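Long-range contacts in putative sensory box/GGDEF family protein (Vibrio parahaemolyticus, PDB 3LID), which probably makes cyclic di-GMP from two GTP molecules, under control of the extracellular PDC-fold sensor domain that this chain represents: residues R83-S88 and Y167-V172; G89-R94 and L108-K113; H190-K195 and I264-N269. One frame throughout, in Å; residues are numbered along the deposited sequence.

Contact 1. Residues R83-S88 and Y167-V172; sequences RFLDTS and YLVLNV. With PO4 (phosphate ion), chain C.
Arg83 turns its CG beside the backbone N (chi1 -73°) and bends at chi3, which carries its guanidinium across to Asn171, whose own CG also lies beside its backbone N. NH2 of Arg83 gives a hydrogen bond to OD1 of Asn171 at 2.9 Å, with the oxygen tilted out of the guanidinium plane and the amide plane turned 73° from it. Both groups bond one phosphate ion, probably from the crystallisation liquor: Arg83 NH2 and Asn171 ND2 share its O3, while Arg83 NH1 reaches O2 at 3.0 Å; Lys113, Arg116, Tyr118, Arg139 and Arg153 complete its site. A water at the guanidinium edge accepts from Arg83 NE and donates to Asn171 OD1 and Val169 O. The backbones are adjacent strands of the antiparallel sheet of this PDC domain; Arg83 with Val169 and Leu85 with Tyr167 are hydrogen-bonded pairs, and Phe84 with Leu168 between them is non-hydrogen-bonded. On the face carrying Arg83, Leu85 CD1 meets Val169 CG2 at 4.1 Å. The Tyr167 ring presents its edge to Asp86 O, 3.8 Å from CD2, and a second water joins Tyr167 OH to Thr87 O. Glu91 forms a salt bridge with Arg83 NH1, and Arg164 bonds Tyr167 OH.

Contact 2. Residues G89-R94 and L108-K113; sequences GTEKVR and LILRDK. With PO4 (phosphate ion), chain C.
Glu91 and Arg111 run side by side and point the same way, their carboxylate and guanidinium planes 31° apart. Arg111 grips side-on: NE meets OE1 of Glu91 at 2.7 Å on the syn side, and NH2 meets OE2 at 3.0 Å through the syn lone pair. The backbone N of Arg111 also bonds OE1, from the anti side. The guanidinium of Arg94 lies flat on that of Arg111, planes 13° and centres 3.7 Å apart. Such a stack of like charges is probably eased by Glu91 and by Asp140, which forms a salt bridge with Arg111 NH1. An extended chain from CG to NE takes Arg94 far enough for NH1 to bond the carbonyl O of Ile109 at 2.9 Å, while Leu110 CD2 packs on Arg94 CB. On the other guanidinium face of Arg111, Lys113 NZ sits toward the rim and bonds phosphate O2 at 2.7 Å. Backbone bonds from Lys113 N to Gly89 O and from Glu91 N to Arg111 O flank the single bridge of Thr90 with Asp112. Loop 108-113, between strand 103-106 and helix 117-124, lies along the start of strand 91-98, whose Lys92 and Val93 form a classic beta bulge opposite Phe84 of strand 79-86.

Contact 3. Residues H190-K195 and I264-N269; sequences HIELVK and IIDLSN. With EDO (1,2-ethanediol), chain H.
Backbone hydrogen bonds join Glu192 and Ile264 in both directions: Glu192 N reaches Ile264 O at 2.8 Å with a nearly straight N-H (172°), and Ile264 N reaches Glu192 O at 2.9 Å. They make one antiparallel hydrogen-bonded pair, beside which Ile191 CA comes within 3.4 Å of Ile264 O in a CA-H...O contact. The strand segments 192-195 and 264-268 then diverge, their directions 118° apart.

Apolar contacts lie on two faces of the sheet. Val194 CG2 meets Ile264 CG1 at 3.8 Å on the face that also carries Glu192; both branches stand beside their own backbone N, and the two side chains approach at a slant. On the other face Ile191 CG1 touches Ile265 CG1 at 3.9 Å, and helix 9-45 covers this pair through Thr26 and Ala19.

Polar side chains meet through water. The carboxylates of Glu192 and Asp266, planes 50° apart, bring OE1 and OD2 to 4.4 Å, and one water donates to both oxygens, which probably softens their repulsion. A second water accepts from Asp266 N. Both acids have other partners: Glu192 OE2 takes a salt bridge from Arg208 and a hydrogen bond from Ser203, and Asp266 OD2 bonds Tyr226 OH.

Farther along, Lys195 NZ bonds both oxygens of an ethanediol, probably from the crystallisation liquor, and pairs with Asp212. At the opposite end Ser268 is the N-cap of helix 269-274. An antiparallel sheet packed against a long N-terminal helix is characteristic of the tandem PDC sensor domains of the Cache clan, and this pair belongs to the second such sheet in the chain.

Contacts 1 and 2 are neighbours, centres 9 Å apart: contact 1 uses strand 79-86 and contact 2 the adjacent strand 91-98 of the same sheet, and a salt bridge and a common phosphate join them. Contact 1 is a buried strand pair. Contact 2 is only partly buried and ties a loop to the sheet largely through charged side chains. Contact 3 is also buried, but belongs to the other sheet, its centre 34 Å from that of contact 1 and on the opposite side of the chain's centre. Helix 9-45 packs against both contacts 1 and 3. Contact 3 pairs two acids through water, whereas basic groups from contacts 1 and 2 gather around an anion.

Contact 1. Residues R83-S88 and Y167-V172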
loop_
_atom_site.group_PDB
_atom_site.type_symbol
_atom_site.label_atom_id
_atom_site.label_comp_id
_atom_site.label_asym_id
_atom_site.label_seq_id
_atom_site.Cartn_x
_atom_site.Cartn_y
_atom_site.Cartn_z
ATOM N N ARG A 83 -13.089 -8.172 -4.283
ATOM C CA ARG A 83 -13.559 -9.532 -4.498
ATOM C C ARG A 83 -14.431 -10.011 -3.374
ATOM O O ARG A 83 -14.358 -9.585 -2.215
ATOM C CB ARG A 83 -12.372 -10.456 -4.483
ATOM C CG ARG A 83 -11.520 -10.313 -5.786
ATOM C CD ARG A 83 -10.279 -11.261 -5.773
ATOM N NE ARG A 83 -9.327 -10.749 -4.751
ATOM C CZ ARG A 83 -8.164 -11.358 -4.477
ATOM N NH1 ARG A 83 -7.821 -12.515 -5.120
ATOM N NH2 ARG A 83 -7.310 -10.806 -3.601
ATOM N N PHE A 84 -15.257 -11.000 -3.722
ATOM C CA PHE A 84 -15.940 -11.764 -2.696
ATOM C C PHE A 84 -15.500 -13.225 -2.923
ATOM O O PHE A 84 -15.541 -13.736 -4.058
ATOM C CB PHE A 84 -17.483 -11.688 -2.838
ATOM C CG PHE A 84 -18.177 -12.373 -1.708
ATOM C CD1 PHE A 84 -18.249 -11.760 -0.456
ATOM C CD2 PHE A 84 -18.617 -13.713 -1.865
ATOM C CE1 PHE A 84 -18.827 -12.394 0.617
ATOM C CE2 PHE A 84 -19.235 -14.413 -0.723
ATOM C CZ PHE A 84 -19.334 -13.697 0.492
ATOM N N LEU A 85 -14.969 -13.851 -1.862
ATOM C CA LEU A 85 -14.588 -15.288 -1.867
ATOM C C LEU A 85 -15.620 -16.030 -1.032
ATOM O O LEU A 85 -16.067 -15.567 0.008
ATOM C CB LEU A 85 -13.174 -15.502 -1.212
ATOM C CG LEU A 85 -11.969 -15.176 -2.123
ATOM C CD1 LEU A 85 -11.959 -13.736 -2.641
ATOM C CD2 LEU A 85 -10.670 -15.367 -1.182
ATOM N N ASP A 86 -15.971 -17.236 -1.482
ATOM C CA ASP A 86 -16.922 -17.977 -0.638
ATOM C C ASP A 86 -16.203 -18.629 0.531
ATOM O O ASP A 86 -14.959 -18.457 0.687
ATOM C CB ASP A 86 -17.691 -18.957 -1.532
ATOM C CG ASP A 86 -16.843 -20.112 -2.080
ATOM O OD1 ASP A 86 -15.678 -20.423 -1.672
ATOM O OD2 ASP A 86 -17.380 -20.777 -3.044
ATOM N N THR A 87 -16.949 -19.412 1.335
ATOM C CA THR A 87 -16.285 -19.951 2.531
ATOM C C THR A 87 -15.197 -20.947 2.213
ATOM O O THR A 87 -14.321 -21.168 3.025
ATOM C CB THR A 87 -17.287 -20.602 3.524
ATOM O OG1 THR A 87 -17.983 -21.639 2.811
ATOM C CG2 THR A 87 -18.268 -19.574 4.014
ATOM N N SER A 88 -15.195 -21.531 1.023
ATOM C CA SER A 88 -14.125 -22.449 0.642
ATOM C C SER A 88 -12.884 -21.758 0.106
ATOM O O SER A 88 -11.853 -22.407 -0.157
ATOM C CB SER A 88 -14.658 -23.495 -0.385
ATOM O OG SER A 88 -14.820 -22.859 -1.662
ATOM N N TYR A 167 -16.004 -14.029 2.253
ATOM C CA TYR A 167 -15.090 -12.965 2.691
ATOM C C TYR A 167 -15.071 -11.885 1.669
ATOM O O TYR A 167 -14.880 -12.146 0.484
ATOM C CB TYR A 167 -13.653 -13.544 2.814
ATOM C CG TYR A 167 -13.661 -14.711 3.788
ATOM C CD1 TYR A 167 -13.441 -14.486 5.155
ATOM C CD2 TYR A 167 -13.891 -16.006 3.341
ATOM C CE1 TYR A 167 -13.516 -15.562 6.084
ATOM C CE2 TYR A 167 -13.991 -17.088 4.246
ATOM C CZ TYR A 167 -13.787 -16.830 5.620
ATOM O OH TYR A 167 -13.863 -17.871 6.498
ATOM N N LEU A 168 -15.232 -10.646 2.134
ATOM C CA LEU A 168 -14.920 -9.488 1.277
ATOM C C LEU A 168 -13.418 -9.238 1.362
ATOM O O LEU A 168 -12.878 -9.200 2.459
ATOM C CB LEU A 168 -15.656 -8.286 1.841
ATOM C CG LEU A 168 -15.338 -6.969 1.165
ATOM C CD1 LEU A 168 -15.914 -6.999 -0.268
ATOM C CD2 LEU A 168 -16.012 -5.785 1.935
ATOM N N VAL A 169 -12.762 -9.058 0.213
ATOM C CA VAL A 169 -11.332 -8.828 0.184
ATOM C C VAL A 169 -11.081 -7.653 -0.727
ATOM O O VAL A 169 -11.535 -7.632 -1.887
ATOM C CB VAL A 169 -10.582 -10.033 -0.428
ATOM C CG1 VAL A 169 -9.077 -9.767 -0.446
ATOM C CG2 VAL A 169 -10.860 -11.314 0.419
ATOM N N LEU A 170 -10.312 -6.672 -0.226
ATOM C CA LEU A 170 -10.036 -5.496 -1.060
ATOM C C LEU A 170 -8.529 -5.367 -1.181
ATOM O O LEU A 170 -7.861 -5.374 -0.180
ATOM C CB LEU A 170 -10.568 -4.209 -0.310
ATOM C CG LEU A 170 -11.956 -4.412 0.348
ATOM C CD1 LEU A 170 -12.298 -3.192 1.199
ATOM C CD2 LEU A 170 -12.949 -4.585 -0.833
ATOM N N ASN A 171 -8.006 -5.241 -2.368
ATOM C CA ASN A 171 -6.546 -5.183 -2.557
ATOM C C ASN A 171 -6.207 -3.720 -2.737
ATOM O O ASN A 171 -6.374 -3.169 -3.825
ATOM C CB ASN A 171 -6.108 -5.987 -3.790
ATOM C CG ASN A 171 -6.070 -7.450 -3.514
ATOM O OD1 ASN A 171 -6.972 -7.982 -2.824
ATOM N ND2 ASN A 171 -5.021 -8.122 -3.991
ATOM N N VAL A 172 -5.629 -3.165 -1.683
ATOM C CA VAL A 172 -5.115 -1.763 -1.717
ATOM C C VAL A 172 -3.774 -1.763 -2.436
ATOM O O VAL A 172 -2.845 -2.526 -2.108
ATOM C CB VAL A 172 -5.024 -1.206 -0.287
ATOM C CG1 VAL A 172 -4.330 0.205 -0.346
ATOM C CG2 VAL A 172 -6.451 -1.157 0.394
HETATM P P PO4 C . -4.059 -11.976 -4.686
HETATM O O1 PO4 C . -4.322 -11.416 -6.096
HETATM O O2 PO4 C . -4.915 -13.249 -4.646
HETATM O O3 PO4 C . -4.524 -11.043 -3.606
HETATM O O4 PO4 C . -2.585 -12.329 -4.518
HETATM O O HOH W 1 -9.521 -8.089 -3.721
HETATM O O HOH W 2 -14.127 -20.299 5.711
#

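Contact 2. Residues G89-R94 and L108-K113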
loop_
_atom_site.group_PDB
_atom_site.type_symbol
_atom_site.label_atom_id
_atom_site.label_comp_id
_atom_site.label_asym_id
_atom_site.label_seq_id
_atom_site.Cartn_x
_atom_site.Cartn_y
_atom_site.Cartn_z
ATOM N N GLY A 89 -12.971 -20.427 0.011
ATOM C CA GLY A 89 -11.854 -19.615 -0.530
ATOM C C GLY A 89 -11.822 -19.453 -2.041
ATOM O O GLY A 89 -10.814 -18.975 -2.612
ATOM N N THR A 90 -12.910 -19.799 -2.716
ATOM C CA THR A 90 -13.021 -19.673 -4.179
ATOM C C THR A 90 -13.600 -18.274 -4.517
ATOM O O THR A 90 -14.598 -17.862 -3.949
ATOM C CB THR A 90 -13.903 -20.777 -4.788
ATOM O OG1 THR A 90 -13.172 -22.001 -4.690
ATOM C CG2 THR A 90 -14.052 -20.520 -6.320
ATOM N N GLU A 91 -12.936 -17.569 -5.416
ATOM C CA GLU A 91 -13.445 -16.247 -5.843
ATOM C C GLU A 91 -14.811 -16.417 -6.513
ATOM O O GLU A 91 -14.955 -17.278 -7.421
ATOM C CB GLU A 91 -12.498 -15.657 -6.857
ATOM C CG GLU A 91 -11.076 -15.335 -6.222
ATOM C CD GLU A 91 -10.064 -14.927 -7.246
ATOM O OE1 GLU A 91 -10.107 -15.479 -8.382
ATOM O OE2 GLU A 91 -9.186 -14.018 -6.911
ATOM N N LYS A 92 -15.768 -15.611 -6.113
ATOM C CA LYS A 92 -17.139 -15.679 -6.689
ATOM C C LYS A 92 -17.415 -14.347 -7.422
ATOM O O LYS A 92 -18.150 -14.324 -8.466
ATOM C CB LYS A 92 -18.176 -15.836 -5.611
ATOM C CG LYS A 92 -18.004 -17.132 -4.751
ATOM C CD LYS A 92 -18.195 -18.354 -5.583
ATOM C CE LYS A 92 -19.545 -18.274 -6.231
ATOM N NZ LYS A 92 -19.953 -19.630 -6.567
ATOM N N VAL A 93 -16.835 -13.247 -6.902
ATOM C CA VAL A 93 -17.075 -11.924 -7.516
ATOM C C VAL A 93 -15.713 -11.286 -7.566
ATOM O O VAL A 93 -14.994 -11.298 -6.558
ATOM C CB VAL A 93 -17.973 -11.001 -6.698
ATOM C CG1 VAL A 93 -18.268 -9.754 -7.541
ATOM C CG2 VAL A 93 -19.356 -11.700 -6.400
ATOM N N ARG A 94 -15.311 -10.821 -8.747
ATOM C CA ARG A 94 -13.961 -10.253 -8.830
ATOM C C ARG A 94 -13.972 -9.042 -9.776
ATOM O O ARG A 94 -14.157 -9.199 -10.999
ATOM C CB ARG A 94 -13.031 -11.326 -9.419
ATOM C CG ARG A 94 -11.598 -10.841 -9.614
ATOM C CD ARG A 94 -10.656 -12.025 -9.873
ATOM N NE ARG A 94 -9.289 -11.537 -9.972
ATOM C CZ ARG A 94 -8.394 -11.917 -10.900
ATOM N NH1 ARG A 94 -8.676 -12.827 -11.858
ATOM N NH2 ARG A 94 -7.172 -11.343 -10.872
ATOM N N LEU A 108 -14.048 -13.166 -15.290
ATOM C CA LEU A 108 -14.555 -14.501 -15.100
ATOM C C LEU A 108 -13.389 -15.431 -14.772
ATOM O O LEU A 108 -13.615 -16.690 -14.655
ATOM C CB LEU A 108 -15.227 -14.989 -16.409
ATOM C CG LEU A 108 -16.522 -14.266 -16.768
ATOM C CD1 LEU A 108 -16.873 -14.717 -18.224
ATOM C CD2 LEU A 108 -17.624 -14.581 -15.838
ATOM N N ILE A 109 -12.203 -14.868 -14.513
ATOM C CA ILE A 109 -11.037 -15.714 -14.194
ATOM C C ILE A 109 -11.097 -15.832 -12.644
ATOM O O ILE A 109 -10.669 -14.891 -11.946
ATOM C CB ILE A 109 -9.701 -15.131 -14.651
ATOM C CG1 ILE A 109 -9.680 -15.072 -16.217
ATOM C CG2 ILE A 109 -8.542 -16.034 -14.199
ATOM C CD1 ILE A 109 -8.560 -14.235 -16.745
ATOM N N LEU A 110 -11.756 -16.902 -12.145
ATOM C CA LEU A 110 -12.077 -17.042 -10.734
ATOM C C LEU A 110 -11.288 -18.230 -10.185
ATOM O O LEU A 110 -11.355 -19.330 -10.746
ATOM C CB LEU A 110 -13.558 -17.249 -10.554
ATOM C CG LEU A 110 -14.363 -16.076 -11.088
ATOM C CD1 LEU A 110 -15.860 -16.346 -11.008
ATOM C CD2 LEU A 110 -14.057 -14.785 -10.261
ATOM N N ARG A 111 -10.529 -18.033 -9.124
ATOM C CA ARG A 111 -9.593 -19.076 -8.666
ATOM C C ARG A 111 -9.854 -19.474 -7.235
ATOM O O ARG A 111 -10.507 -18.760 -6.456
ATOM C CB ARG A 111 -8.175 -18.517 -8.673
ATOM C CG ARG A 111 -7.585 -18.310 -10.074
ATOM C CD ARG A 111 -7.863 -16.903 -10.651
ATOM N NE ARG A 111 -7.776 -15.712 -9.761
ATOM C CZ ARG A 111 -6.726 -14.896 -9.600
ATOM N NH1 ARG A 111 -5.555 -15.084 -10.245
ATOM N NH2 ARG A 111 -6.850 -13.882 -8.787
ATOM N N ASP A 112 -9.350 -20.671 -6.907
ATOM C CA ASP A 112 -9.398 -21.118 -5.509
ATOM C C ASP A 112 -8.175 -20.561 -4.764
ATOM O O ASP A 112 -7.036 -20.947 -5.054
ATOM C CB ASP A 112 -9.286 -22.665 -5.569
ATOM C CG ASP A 112 -9.190 -23.289 -4.228
ATOM O OD1 ASP A 112 -9.145 -22.611 -3.175
ATOM O OD2 ASP A 112 -9.219 -24.528 -4.251
ATOM N N LYS A 113 -8.415 -19.649 -3.793
ATOM C CA LYS A 113 -7.355 -18.962 -3.056
ATOM C C LYS A 113 -7.139 -19.578 -1.697
ATOM O O LYS A 113 -6.491 -18.998 -0.812
ATOM C CB LYS A 113 -7.722 -17.503 -2.877
ATOM C CG LYS A 113 -7.703 -16.790 -4.192
ATOM C CD LYS A 113 -6.251 -16.428 -4.630
ATOM C CE LYS A 113 -6.259 -15.897 -6.053
ATOM N NZ LYS A 113 -4.882 -15.313 -6.438
HETATM P P PO4 C . -4.059 -11.976 -4.686
HETATM O O1 PO4 C . -4.322 -11.416 -6.096
HETATM O O2 PO4 C . -4.915 -13.249 -4.646
HETATM O O3 PO4 C . -4.524 -11.043 -3.606
HETATM O O4 PO4 C . -2.585 -12.329 -4.518
HETATM O O HOH W 3 -11.658 -23.459 -2.365
#

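Contact 3. Residues H190-K195 and I264-N269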
loop_
_atom_site.group_PDB
_atom_site.type_symbol
_atom_site.label_atom_id
_atom_site.label_comp_id
_atom_site.label_asym_id
_atom_site.label_seq_id
_atom_site.Cartn_x
_atom_site.Cartn_y
_atom_site.Cartn_z
ATOM N N HIS A 190 11.777 12.750 -2.711
ATOM C CA HIS A 190 11.198 11.392 -2.925
ATOM C C HIS A 190 11.148 10.624 -1.628
ATOM O O HIS A 190 12.161 10.460 -0.968
ATOM C CB HIS A 190 11.999 10.639 -3.932
ATOM C CG HIS A 190 11.910 11.209 -5.325
ATOM N ND1 HIS A 190 10.933 10.824 -6.230
ATOM C CD2 HIS A 190 12.673 12.137 -5.967
ATOM C CE1 HIS A 190 11.115 11.474 -7.379
ATOM N NE2 HIS A 190 12.153 12.288 -7.237
ATOM N N ILE A 191 9.967 10.118 -1.253
ATOM C CA ILE A 191 9.946 9.358 -0.022
ATOM C C ILE A 191 9.994 7.895 -0.406
ATOM O O ILE A 191 9.249 7.487 -1.294
ATOM C CB ILE A 191 8.704 9.702 0.811
ATOM C CG1 ILE A 191 8.778 11.159 1.249
ATOM C CG2 ILE A 191 8.465 8.628 1.995
ATOM C CD1 ILE A 191 7.679 11.590 2.091
ATOM N N GLU A 192 10.859 7.131 0.204
ATOM C CA GLU A 192 10.924 5.694 -0.032
ATOM C C GLU A 192 10.161 5.038 1.111
ATOM O O GLU A 192 10.101 5.583 2.237
ATOM C CB GLU A 192 12.400 5.199 -0.029
ATOM C CG GLU A 192 13.110 5.660 -1.296
ATOM C CD GLU A 192 14.607 5.379 -1.270
ATOM O OE1 GLU A 192 15.278 5.945 -0.394
ATOM O OE2 GLU A 192 15.096 4.601 -2.107
ATOM N N LEU A 193 9.593 3.847 0.863
ATOM C CA LEU A 193 8.981 3.123 1.957
ATOM C C LEU A 193 9.785 1.872 2.209
ATOM O O LEU A 193 10.030 1.073 1.291
ATOM C CB LEU A 193 7.532 2.614 1.548
ATOM C CG LEU A 193 6.600 3.774 1.157
ATOM C CD1 LEU A 193 5.205 3.131 0.678
ATOM C CD2 LEU A 193 6.368 4.643 2.386
ATOM N N VAL A 194 10.160 1.686 3.446
ATOM C CA VAL A 194 10.947 0.563 3.941
ATOM C C VAL A 194 10.182 -0.149 4.945
ATOM O O VAL A 194 9.718 0.420 5.956
ATOM C CB VAL A 194 12.323 1.099 4.548
ATOM C CG1 VAL A 194 13.105 -0.078 5.099
ATOM C CG2 VAL A 194 13.102 1.739 3.417
ATOM N N LYS A 195 10.041 -1.482 4.778
ATOM C CA LYS A 195 9.255 -2.232 5.718
ATOM C C LYS A 195 9.977 -2.520 7.015
ATOM O O LYS A 195 11.187 -2.291 7.137
ATOM C CB LYS A 195 8.945 -3.629 5.103
ATOM C CG LYS A 195 7.990 -3.392 3.886
ATOM C CD LYS A 195 7.426 -4.821 3.512
ATOM C CE LYS A 195 8.590 -5.634 2.892
ATOM N NZ LYS A 195 8.013 -7.077 2.465
ATOM N N ILE A 264 11.308 7.175 4.349
ATOM C CA ILE A 264 12.750 7.592 4.265
ATOM C C ILE A 264 12.943 8.595 3.207
ATOM O O ILE A 264 12.458 8.450 2.082
ATOM C CB ILE A 264 13.574 6.371 3.925
ATOM C CG1 ILE A 264 13.385 5.245 4.972
ATOM C CG2 ILE A 264 15.096 6.707 3.678
ATOM C CD1 ILE A 264 13.835 5.547 6.338
ATOM N N ILE A 265 13.756 9.642 3.513
ATOM C CA ILE A 265 14.244 10.526 2.505
ATOM C C ILE A 265 15.765 10.360 2.606
ATOM O O ILE A 265 16.324 10.627 3.652
ATOM C CB ILE A 265 13.822 11.991 2.738
ATOM C CG1 ILE A 265 12.317 12.077 2.518
ATOM C CG2 ILE A 265 14.518 12.958 1.718
ATOM C CD1 ILE A 265 11.697 13.389 2.843
ATOM N N ASP A 266 16.364 9.861 1.538
ATOM C CA ASP A 266 17.797 9.499 1.491
ATOM C C ASP A 266 18.400 10.340 0.374
ATOM O O ASP A 266 18.055 10.191 -0.781
ATOM C CB ASP A 266 17.937 7.962 1.285
ATOM C CG ASP A 266 19.340 7.514 0.935
ATOM O OD1 ASP A 266 20.253 8.376 0.795
ATOM O OD2 ASP A 266 19.513 6.281 0.751
ATOM N N LEU A 267 19.271 11.309 0.724
ATOM C CA LEU A 267 19.920 12.144 -0.296
ATOM C C LEU A 267 21.454 11.998 -0.170
ATOM O O LEU A 267 22.022 12.043 0.949
ATOM C CB LEU A 267 19.619 13.603 -0.013
ATOM C CG LEU A 267 18.134 13.903 -0.213
ATOM C CD1 LEU A 267 17.761 15.082 0.666
ATOM C CD2 LEU A 267 17.957 14.172 -1.684
ATOM N N SER A 268 22.104 11.743 -1.287
ATOM C CA SER A 268 23.605 11.675 -1.269
ATOM C C SER A 268 24.164 13.103 -1.257
ATOM O O SER A 268 23.424 14.111 -1.475
ATOM C CB SER A 268 24.070 11.018 -2.549
ATOM O OG SER A 268 23.690 11.878 -3.619
ATOM N N ASN A 269 25.464 13.223 -0.991
ATOM C CA ASN A 269 26.103 14.544 -1.037
ATOM C C ASN A 269 25.841 15.250 -2.302
ATOM O O ASN A 269 25.656 16.466 -2.319
ATOM C CB ASN A 269 27.618 14.417 -0.893
ATOM C CG ASN A 269 28.007 13.949 0.475
ATOM O OD1 ASN A 269 29.002 13.228 0.639
ATOM N ND2 ASN A 269 27.216 14.324 1.476
HETATM C C1 EDO H . 7.511 -7.669 -1.044
HETATM O O1 EDO H . 8.614 -6.861 -0.469
HETATM C C2 EDO H . 6.215 -6.913 -0.822
HETATM O O2 EDO H . 5.903 -6.930 0.579
HETATM O O HOH W 4 14.551 8.758 -0.440
HETATM O O HOH W 5 17.203 4.837 0.987
#